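Local coordinates for protein trehalose-6-phosphate phosphatase (PDB 5DXF) that belongs to glycosyltransferase family 20 and represents the N-terminal part of a trehalose-phosphatase, built as a GT-B type pair of Rossmann-like halves, at residues A[34-39]-A[84-89]; A[333-338]-A[420-425]; A[368-373]-A[407-412]. All blocks are in the same frame, centred on the assembly; numbering follows the deposited sequence.

Contact 1: residues A[34-39]-A[84-89]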
loop_
_atom_site.group_PDB
_atom_site.type_symbol
_atom_site.label_atom_id
_atom_site.label_comp_id
_atom_site.label_asym_id
_atom_site.label_seq_id
_atom_site.Cartn_x
_atom_site.Cartn_y
_atom_site.Cartn_z
ATOM N N LEU A 34 8.712 18.802 -3.144
ATOM C CA LEU A 34 9.547 17.822 -2.478
ATOM C C LEU A 34 8.711 16.667 -1.963
ATOM O O LEU A 34 7.788 16.857 -1.185
ATOM C CB LEU A 34 10.300 18.473 -1.327
ATOM C CG LEU A 34 10.888 19.844 -1.626
ATOM C CD1 LEU A 34 11.988 20.149 -0.633
ATOM C CD2 LEU A 34 11.429 19.891 -3.046
ATOM N N ASN A 35 9.067 15.459 -2.377
ATOM C CA ASN A 35 8.347 14.276 -1.961
ATOM C C ASN A 35 9.226 13.574 -0.989
ATOM O O ASN A 35 10.384 13.340 -1.277
ATOM C CB ASN A 35 8.089 13.362 -3.141
ATOM C CG ASN A 35 6.662 12.892 -3.202
ATOM O OD1 ASN A 35 5.795 13.443 -2.543
ATOM N ND2 ASN A 35 6.411 11.874 -3.999
ATOM N N VAL A 36 8.683 13.261 0.175
ATOM C CA VAL A 36 9.479 12.686 1.242
ATOM C C VAL A 36 8.964 11.305 1.591
ATOM O O VAL A 36 7.777 11.113 1.771
ATOM C CB VAL A 36 9.486 13.575 2.494
ATOM C CG1 VAL A 36 10.765 13.348 3.276
ATOM C CG2 VAL A 36 9.349 15.043 2.125
ATOM N N MET A 37 9.871 10.347 1.683
ATOM C CA MET A 37 9.504 8.948 1.782
ATOM C C MET A 37 10.299 8.174 2.820
ATOM O O MET A 37 11.354 8.615 3.256
ATOM C CB MET A 37 9.691 8.287 0.426
ATOM C CG MET A 37 8.402 7.935 -0.274
ATOM S SD MET A 37 8.688 7.746 -2.028
ATOM C CE MET A 37 7.294 8.654 -2.667
ATOM N N THR A 38 9.778 7.020 3.219
ATOM C CA THR A 38 10.507 6.137 4.116
ATOM C C THR A 38 11.788 5.647 3.472
ATOM O O THR A 38 12.832 5.624 4.097
ATOM C CB THR A 38 9.680 4.892 4.479
ATOM O OG1 THR A 38 8.482 5.279 5.152
ATOM C CG2 THR A 38 10.467 3.979 5.376
ATOM N N SER A 39 11.707 5.215 2.232
ATOM C CA SER A 39 12.883 4.668 1.596
ATOM C C SER A 39 12.925 5.020 0.132
ATOM O O SER A 39 11.893 5.245 -0.486
ATOM C CB SER A 39 12.919 3.154 1.777
ATOM O OG SER A 39 12.092 2.512 0.831
ATOM N N HIS A 84 11.971 16.975 -6.238
ATOM C CA HIS A 84 13.179 16.556 -5.561
ATOM C C HIS A 84 12.733 15.495 -4.586
ATOM O O HIS A 84 11.664 15.608 -4.011
ATOM C CB HIS A 84 13.804 17.728 -4.814
ATOM C CG HIS A 84 14.539 18.686 -5.699
ATOM N ND1 HIS A 84 13.896 19.579 -6.527
ATOM C CD2 HIS A 84 15.864 18.892 -5.882
ATOM C CE1 HIS A 84 14.792 20.292 -7.181
ATOM N NE2 HIS A 84 15.993 19.894 -6.808
ATOM N N LEU A 85 13.523 14.444 -4.427
ATOM C CA LEU A 85 13.114 13.318 -3.603
ATOM C C LEU A 85 13.983 13.168 -2.368
ATOM O O LEU A 85 15.202 13.108 -2.457
ATOM C CB LEU A 85 13.154 12.030 -4.426
ATOM C CG LEU A 85 12.603 10.777 -3.763
ATOM C CD1 LEU A 85 11.315 11.104 -3.039
ATOM C CD2 LEU A 85 12.380 9.688 -4.790
ATOM N N ILE A 86 13.328 13.122 -1.215
ATOM C CA ILE A 86 14.003 12.993 0.063
ATOM C C ILE A 86 13.658 11.666 0.720
ATOM O O ILE A 86 12.510 11.419 1.039
ATOM C CB ILE A 86 13.551 14.125 0.994
ATOM C CG1 ILE A 86 13.988 15.473 0.431
ATOM C CG2 ILE A 86 14.093 13.932 2.396
ATOM C CD1 ILE A 86 13.594 16.649 1.293
ATOM N N ALA A 87 14.664 10.833 0.950
ATOM C CA ALA A 87 14.458 9.508 1.518
ATOM C C ALA A 87 15.735 8.867 2.063
ATOM O O ALA A 87 16.826 9.376 1.880
ATOM C CB ALA A 87 13.783 8.599 0.513
ATOM N N TRP A 88 15.579 7.742 2.738
ATOM C CA TRP A 88 16.703 6.991 3.287
ATOM C C TRP A 88 16.695 5.627 2.639
ATOM O O TRP A 88 15.699 5.233 2.050
ATOM C CB TRP A 88 16.549 6.832 4.799
ATOM C CG TRP A 88 17.383 5.732 5.409
ATOM C CD1 TRP A 88 18.705 5.776 5.678
ATOM C CD2 TRP A 88 16.929 4.442 5.840
ATOM N NE1 TRP A 88 19.115 4.597 6.240
ATOM C CE2 TRP A 88 18.039 3.762 6.349
ATOM C CE3 TRP A 88 15.694 3.797 5.838
ATOM C CZ2 TRP A 88 17.953 2.475 6.849
ATOM C CZ3 TRP A 88 15.615 2.526 6.332
ATOM C CH2 TRP A 88 16.732 1.879 6.832
ATOM N N THR A 89 17.824 4.936 2.714
ATOM C CA THR A 89 17.911 3.550 2.295
ATOM C C THR A 89 18.758 2.709 3.250
ATOM O O THR A 89 19.929 3.020 3.447
ATOM C CB THR A 89 18.598 3.500 0.948
ATOM O OG1 THR A 89 19.972 3.862 1.129
ATOM C CG2 THR A 89 17.948 4.496 0.024
#
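Val36 and Ile86 sit level on neighbouring parallel strands, 34-37 and 84-88, joined by helix 66-76 in a beta-alpha-beta crossover. This belongs to the central sheet of one Rossmann-like half of the GT-B fold. The strand axes run nearly together, at 15°. The backbone bonds alternate as parallel pairing requires: Asn35 N gives to His84 O (3.1 Å), Ile86 N to Asn35 O (3.0 Å) and Met37 N to Ile86 O (2.9 Å).

Ile86 can be followed outward. Its CB touches Val36 CG1 at 3.7 Å. CG2, anti to the backbone N, lies alongside that same methyl at 3.5 Å, while CG1 takes the other branch (chi1 -64°) and carries CD1 to within 4.3 Å of Leu34 CD1. The Val36 and Ile86 side chains thus lie abreast, pointing the same way, and helix 173-194 covers them with Tyr187 and Ile191. On the opposite face Asn35 and Leu85 turn toward helix 66-76, where both meet Gln72; the amide oxygen OD1 of Asn35 is held by NE2 of His204. Past the regular pairing the chain turns a corner at Thr38. Here Trp88 brings the edge of its indole to the turn, with CE3 3.8 Å from Thr38 O, which lies in the ring plane.

Contact 2: residues A[333-338]-A[420-425]; sequences LIVGRD and ALLRVA
The strand bearing Leu333 and Val335 runs over helix 420-424, which carries Leu421 and Val424, at 144° and an axis distance of 8.1 Å; the two chains come closest at the helix end, where the CA atoms of Leu333 and Ala425 lie 5.2 Å apart. Everything that meets across this gap is apolar or backbone.

Val335 makes the most of the contact. With its CG1 anti to the backbone N (chi1 178°), both methyls rest against Leu421 O. CG1 also meets Leu421 CB at 3.9 Å, the two side chains crossing at about a right angle, and faces CD2 of Leu422 at 4.4 Å. CG2 reaches the methyl CB of Ala425 at 3.8 Å. The Leu421 carbonyl is near the end of the helix and takes a weak bond from Ala425 N, which is shared with Leu422 O, whereas one residue back the bond from Val424 N to Ala420 O is a normal 2.9 Å.

Leu333, two residues earlier on the same face of the strand, lies beside Val424 and points the same way, its CD2 4.0 Å from Val424 CG1. Val321 and Leu324 of helix 317-327 also touch Val424, and Phe444 of helix 439-447 rests on Ala425. Beyond the helix the chain runs straight into the sheet: Leu333 and Val335 make backbone hydrogen bonds to Asp426 and Leu427, respectively. A helix that lies across a parallel sheet and delivers its chain to the strand next to an earlier one is the crossover typical of Rossmann-like alpha/beta folds, here in the second half of the GT-B architecture.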
loop_
_atom_site.group_PDB
_atom_site.type_symbol
_atom_site.label_atom_id
_atom_site.label_comp_id
_atom_site.label_asym_id
_atom_site.label_seq_id
_atom_site.Cartn_x
_atom_site.Cartn_y
_atom_site.Cartn_z
ATOM N N LEU A 333 -8.900 -20.426 -12.447
ATOM C CA LEU A 333 -7.753 -19.878 -11.726
ATOM C C LEU A 333 -8.102 -18.714 -10.799
ATOM O O LEU A 333 -8.638 -17.694 -11.237
ATOM C CB LEU A 333 -6.679 -19.431 -12.720
ATOM C CG LEU A 333 -5.508 -20.388 -12.972
ATOM C CD1 LEU A 333 -5.918 -21.845 -12.788
ATOM C CD2 LEU A 333 -4.911 -20.158 -14.355
ATOM N N ILE A 334 -7.786 -18.879 -9.518
ATOM C CA ILE A 334 -7.880 -17.790 -8.553
ATOM C C ILE A 334 -6.472 -17.263 -8.299
ATOM O O ILE A 334 -5.585 -18.022 -7.902
ATOM C CB ILE A 334 -8.528 -18.244 -7.226
ATOM C CG1 ILE A 334 -9.745 -19.128 -7.503
ATOM C CG2 ILE A 334 -8.915 -17.042 -6.377
ATOM C CD1 ILE A 334 -10.537 -19.492 -6.262
ATOM N N VAL A 335 -6.266 -15.971 -8.542
ATOM C CA VAL A 335 -4.936 -15.378 -8.437
ATOM C C VAL A 335 -4.911 -14.177 -7.497
ATOM O O VAL A 335 -5.729 -13.262 -7.618
ATOM C CB VAL A 335 -4.413 -14.936 -9.819
ATOM C CG1 VAL A 335 -3.047 -14.271 -9.689
ATOM C CG2 VAL A 335 -4.343 -16.126 -10.757
ATOM N N GLY A 336 -3.965 -14.191 -6.562
ATOM C CA GLY A 336 -3.782 -13.085 -5.642
ATOM C C GLY A 336 -2.321 -12.869 -5.299
ATOM O O GLY A 336 -1.516 -13.801 -5.359
ATOM N N ARG A 337 -1.973 -11.631 -4.957
ATOM C CA ARG A 337 -0.637 -11.317 -4.463
ATOM C C ARG A 337 -0.723 -10.463 -3.207
ATOM O O ARG A 337 -1.198 -9.326 -3.248
ATOM C CB ARG A 337 0.202 -10.593 -5.518
ATOM C CG ARG A 337 1.642 -10.366 -5.066
ATOM C CD ARG A 337 2.505 -9.697 -6.129
ATOM N NE ARG A 337 2.170 -8.288 -6.321
ATOM C CZ ARG A 337 2.890 -7.441 -7.052
ATOM N NH1 ARG A 337 3.992 -7.856 -7.660
ATOM N NH2 ARG A 337 2.509 -6.177 -7.172
ATOM N N ASP A 338 -0.257 -11.013 -2.092
ATOM C CA ASP A 338 -0.295 -10.297 -0.827
ATOM C C ASP A 338 0.972 -10.554 -0.029
ATOM O O ASP A 338 1.607 -11.593 -0.183
ATOM C CB ASP A 338 -1.522 -10.712 -0.007
ATOM C CG ASP A 338 -2.824 -10.493 -0.751
ATOM O OD1 ASP A 338 -3.353 -9.364 -0.701
ATOM O OD2 ASP A 338 -3.316 -11.450 -1.383
ATOM N N ALA A 420 0.622 -11.070 -16.374
ATOM C CA ALA A 420 0.119 -12.291 -16.992
ATOM C C ALA A 420 -0.837 -12.966 -16.032
ATOM O O ALA A 420 -2.000 -13.171 -16.355
ATOM C CB ALA A 420 1.250 -13.232 -17.347
ATOM N N LEU A 421 -0.328 -13.298 -14.847
ATOM C CA LEU A 421 -1.119 -13.933 -13.793
ATOM C C LEU A 421 -2.471 -13.249 -13.563
ATOM O O LEU A 421 -3.503 -13.921 -13.465
ATOM C CB LEU A 421 -0.318 -13.973 -12.484
ATOM C CG LEU A 421 0.791 -15.030 -12.387
ATOM C CD1 LEU A 421 1.706 -14.758 -11.201
ATOM C CD2 LEU A 421 0.192 -16.425 -12.296
ATOM N N LEU A 422 -2.472 -11.923 -13.490
ATOM C CA LEU A 422 -3.722 -11.192 -13.311
ATOM C C LEU A 422 -4.653 -11.358 -14.511
ATOM O O LEU A 422 -5.859 -11.541 -14.340
ATOM C CB LEU A 422 -3.452 -9.708 -13.061
ATOM C CG LEU A 422 -2.772 -9.376 -11.731
ATOM C CD1 LEU A 422 -2.638 -7.872 -11.555
ATOM C CD2 LEU A 422 -3.530 -9.992 -10.562
ATOM N N ARG A 423 -4.101 -11.306 -15.720
ATOM C CA ARG A 423 -4.914 -11.444 -16.927
ATOM C C ARG A 423 -5.521 -12.843 -17.093
ATOM O O ARG A 423 -6.686 -12.966 -17.470
ATOM C CB ARG A 423 -4.091 -11.081 -18.168
ATOM C CG ARG A 423 -4.100 -9.597 -18.511
ATOM C CD ARG A 423 -3.406 -9.329 -19.836
ATOM N NE ARG A 423 -4.060 -10.025 -20.939
ATOM C CZ ARG A 423 -3.539 -10.168 -22.154
ATOM N NH1 ARG A 423 -2.344 -9.664 -22.431
ATOM N NH2 ARG A 423 -4.212 -10.821 -23.091
ATOM N N VAL A 424 -4.753 -13.894 -16.811
ATOM C CA VAL A 424 -5.263 -15.256 -16.977
ATOM C C VAL A 424 -6.270 -15.603 -15.877
ATOM O O VAL A 424 -7.021 -16.572 -15.989
ATOM C CB VAL A 424 -4.122 -16.313 -16.964
ATOM C CG1 VAL A 424 -4.618 -17.673 -17.470
ATOM C CG2 VAL A 424 -2.939 -15.848 -17.803
ATOM N N ALA A 425 -6.292 -14.801 -14.818
ATOM C CA ALA A 425 -7.145 -15.083 -13.667
ATOM C C ALA A 425 -8.633 -15.131 -14.015
ATOM O O ALA A 425 -9.151 -14.252 -14.708
ATOM C CB ALA A 425 -6.905 -14.055 -12.584
#

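Contact 3: residues A[368-373]-A[407-412]; sequences VLIQVS and LHYQMR
Gln371 and Leu407 lock strand 367-374 to strand 406-409, the two parallel strands of a beta-alpha-beta unit whose connecting helix is 381-398, in a Rossmann-like sheet. Four backbone bonds run down the pair. Leu407 N gives to Leu369 O and Gln371 N to Leu407 O, each at 2.7 Å; Tyr409 N then gives to Gln371 O at 2.9 Å, and Ser373 N to Tyr409 O at 2.8 Å. Gln371 thus spends both its backbone N and O on the neighbouring strand. Its amide turns away from the pair because the chain turns about CB-CG (chi2 69°), and both ends are used: OE1 accepts from NZ of Lys349, and NE2 gives to OD2 of Asp338.

His408 is on the same face of the sheet as the Gln371 side chain, with Val387 and Ile391 of helix 381-398 against it. Extended with CG anti to the backbone N (chi1 -168°), it brings NE2 to the hydroxyl OG of Ser373; either atom could be the donor, but the modelled 2.4 Å is too short to be trusted in detail. Gln410 covers one face of this imidazole with CG, 3.5 Å above the plane and offset toward the rim.

On the other face the two strands meet through apolar contacts. Leu407 CD1 meets Val368 CG1 and Ile370 CG1, and the Tyr409 ring turns its edge to Ile370, where CE2 lies 3.9 Å from CG2, close to the ring plane.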
loop_
_atom_site.group_PDB
_atom_site.type_symbol
_atom_site.label_atom_id
_atom_site.label_comp_id
_atom_site.label_asym_id
_atom_site.label_seq_id
_atom_site.Cartn_x
_atom_site.Cartn_y
_atom_site.Cartn_z
ATOM N N VAL A 368 -7.893 -24.008 -9.122
ATOM C CA VAL A 368 -6.534 -23.829 -8.628
ATOM C C VAL A 368 -6.344 -22.428 -8.058
ATOM O O VAL A 368 -6.602 -21.433 -8.734
ATOM C CB VAL A 368 -5.493 -24.072 -9.734
ATOM C CG1 VAL A 368 -4.099 -23.727 -9.233
ATOM C CG2 VAL A 368 -5.556 -25.517 -10.211
ATOM N N LEU A 369 -5.902 -22.361 -6.805
ATOM C CA LEU A 369 -5.613 -21.086 -6.157
ATOM C C LEU A 369 -4.122 -20.779 -6.254
ATOM O O LEU A 369 -3.295 -21.523 -5.728
ATOM C CB LEU A 369 -6.065 -21.109 -4.690
ATOM C CG LEU A 369 -5.956 -19.824 -3.859
ATOM C CD1 LEU A 369 -7.086 -19.741 -2.845
ATOM C CD2 LEU A 369 -4.618 -19.745 -3.143
ATOM N N ILE A 370 -3.782 -19.686 -6.930
ATOM C CA ILE A 370 -2.391 -19.262 -7.042
ATOM C C ILE A 370 -2.126 -18.058 -6.147
ATOM O O ILE A 370 -2.691 -16.982 -6.353
ATOM C CB ILE A 370 -2.015 -18.914 -8.497
ATOM C CG1 ILE A 370 -2.118 -20.159 -9.377
ATOM C CG2 ILE A 370 -0.609 -18.328 -8.560
ATOM C CD1 ILE A 370 -2.101 -19.866 -10.857
ATOM N N GLN A 371 -1.270 -18.252 -5.147
ATOM C CA GLN A 371 -0.903 -17.183 -4.228
ATOM C C GLN A 371 0.590 -16.884 -4.309
ATOM O O GLN A 371 1.420 -17.758 -4.056
ATOM C CB GLN A 371 -1.286 -17.549 -2.789
ATOM C CG GLN A 371 -1.092 -16.418 -1.788
ATOM C CD GLN A 371 -2.067 -15.279 -2.003
ATOM O OE1 GLN A 371 -3.199 -15.490 -2.437
ATOM N NE2 GLN A 371 -1.630 -14.061 -1.704
ATOM N N VAL A 372 0.924 -15.653 -4.682
ATOM C CA VAL A 372 2.304 -15.188 -4.625
ATOM C C VAL A 372 2.443 -14.229 -3.447
ATOM O O VAL A 372 1.714 -13.242 -3.346
ATOM C CB VAL A 372 2.739 -14.505 -5.938
ATOM C CG1 VAL A 372 1.583 -13.725 -6.538
ATOM C CG2 VAL A 372 3.938 -13.596 -5.698
ATOM N N SER A 373 3.372 -14.535 -2.548
ATOM C CA SER A 373 3.487 -13.797 -1.298
ATOM C C SER A 373 4.822 -13.079 -1.143
ATOM O O SER A 373 5.836 -13.488 -1.707
ATOM C CB SER A 373 3.263 -14.736 -0.112
ATOM O OG SER A 373 4.007 -15.931 -0.264
ATOM N N LEU A 407 -1.206 -23.152 -5.104
ATOM C CA LEU A 407 0.177 -22.919 -5.494
ATOM C C LEU A 407 0.703 -21.684 -4.777
ATOM O O LEU A 407 0.140 -20.594 -4.906
ATOM C CB LEU A 407 0.296 -22.763 -7.011
ATOM C CG LEU A 407 0.017 -24.041 -7.807
ATOM C CD1 LEU A 407 -0.114 -23.765 -9.298
ATOM C CD2 LEU A 407 1.092 -25.085 -7.541
ATOM N N HIS A 408 1.778 -21.864 -4.015
ATOM C CA HIS A 408 2.337 -20.784 -3.208
ATOM C C HIS A 408 3.753 -20.421 -3.645
ATOM O O HIS A 408 4.690 -21.202 -3.468
ATOM C CB HIS A 408 2.333 -21.167 -1.727
ATOM C CG HIS A 408 2.621 -20.023 -0.806
ATOM N ND1 HIS A 408 2.841 -20.195 0.544
ATOM C CD2 HIS A 408 2.718 -18.692 -1.034
ATOM C CE1 HIS A 408 3.064 -19.020 1.105
ATOM N NE2 HIS A 408 2.996 -18.091 0.168
ATOM N N TYR A 409 3.900 -19.224 -4.202
ATOM C CA TYR A 409 5.201 -18.726 -4.625
ATOM C C TYR A 409 5.658 -17.614 -3.690
ATOM O O TYR A 409 4.991 -16.588 -3.573
ATOM C CB TYR A 409 5.144 -18.218 -6.068
ATOM C CG TYR A 409 4.644 -19.239 -7.062
ATOM C CD1 TYR A 409 5.502 -20.183 -7.612
ATOM C CD2 TYR A 409 3.315 -19.253 -7.458
ATOM C CE1 TYR A 409 5.045 -21.118 -8.523
ATOM C CE2 TYR A 409 2.850 -20.181 -8.366
ATOM C CZ TYR A 409 3.716 -21.111 -8.896
ATOM O OH TYR A 409 3.253 -22.036 -9.803
ATOM N N GLN A 410 6.791 -17.823 -3.028
ATOM C CA GLN A 410 7.344 -16.823 -2.121
ATOM C C GLN A 410 8.543 -16.124 -2.750
ATOM O O GLN A 410 9.130 -15.222 -2.151
ATOM C CB GLN A 410 7.731 -17.467 -0.785
ATOM C CG GLN A 410 6.533 -17.915 0.041
ATOM C CD GLN A 410 6.912 -18.788 1.222
ATOM O OE1 GLN A 410 6.639 -19.989 1.230
ATOM N NE2 GLN A 410 7.527 -18.188 2.234
ATOM N N MET A 411 8.917 -16.545 -3.940
ATOM C CA MET A 411 9.958 -15.866 -4.691
ATOM C C MET A 411 9.434 -14.590 -5.326
ATOM O O MET A 411 8.238 -14.431 -5.499
ATOM C CB MET A 411 10.553 -16.788 -5.750
ATOM C CG MET A 411 9.778 -16.842 -7.046
ATOM S SD MET A 411 8.546 -18.130 -7.043
ATOM C CE MET A 411 9.422 -19.463 -6.260
ATOM N N ARG A 412 10.331 -13.681 -5.671
ATOM C CA ARG A 412 9.937 -12.489 -6.405
ATOM C C ARG A 412 9.640 -12.869 -7.847
ATOM O O ARG A 412 10.442 -13.542 -8.498
ATOM C CB ARG A 412 11.027 -11.418 -6.347
ATOM C CG ARG A 412 11.306 -10.894 -4.947
ATOM C CD ARG A 412 12.417 -9.857 -4.964
ATOM N NE ARG A 412 12.716 -9.346 -3.629
ATOM C CZ ARG A 412 13.704 -8.498 -3.361
ATOM N NH1 ARG A 412 14.493 -8.067 -4.336
ATOM N NH2 ARG A 412 13.906 -8.084 -2.116
#

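Contacts 2 and 3 share one sheet: strands 332-339 and 367-374 are neighbours in it, Ile334 pairing with Val368 and Ile370, and the centres of the two contacts are about 10 Å apart. Contact 3 is nested in the loop that contact 2 closes, and strand 406-409 is followed in the chain by helix 415-424. Contact 1 belongs to the sheet of the other half of the fold, its centre about 32 Å from that of contact 2. Contacts 1 and 2 are buried; contact 3 joins an inner strand to the outer strand 406-409 and runs out to exposed residues. Two contacts pair strands through backbone bonds, contact 3 adding polar side chains, whereas contact 2 packs helix on strand through aliphatic groups.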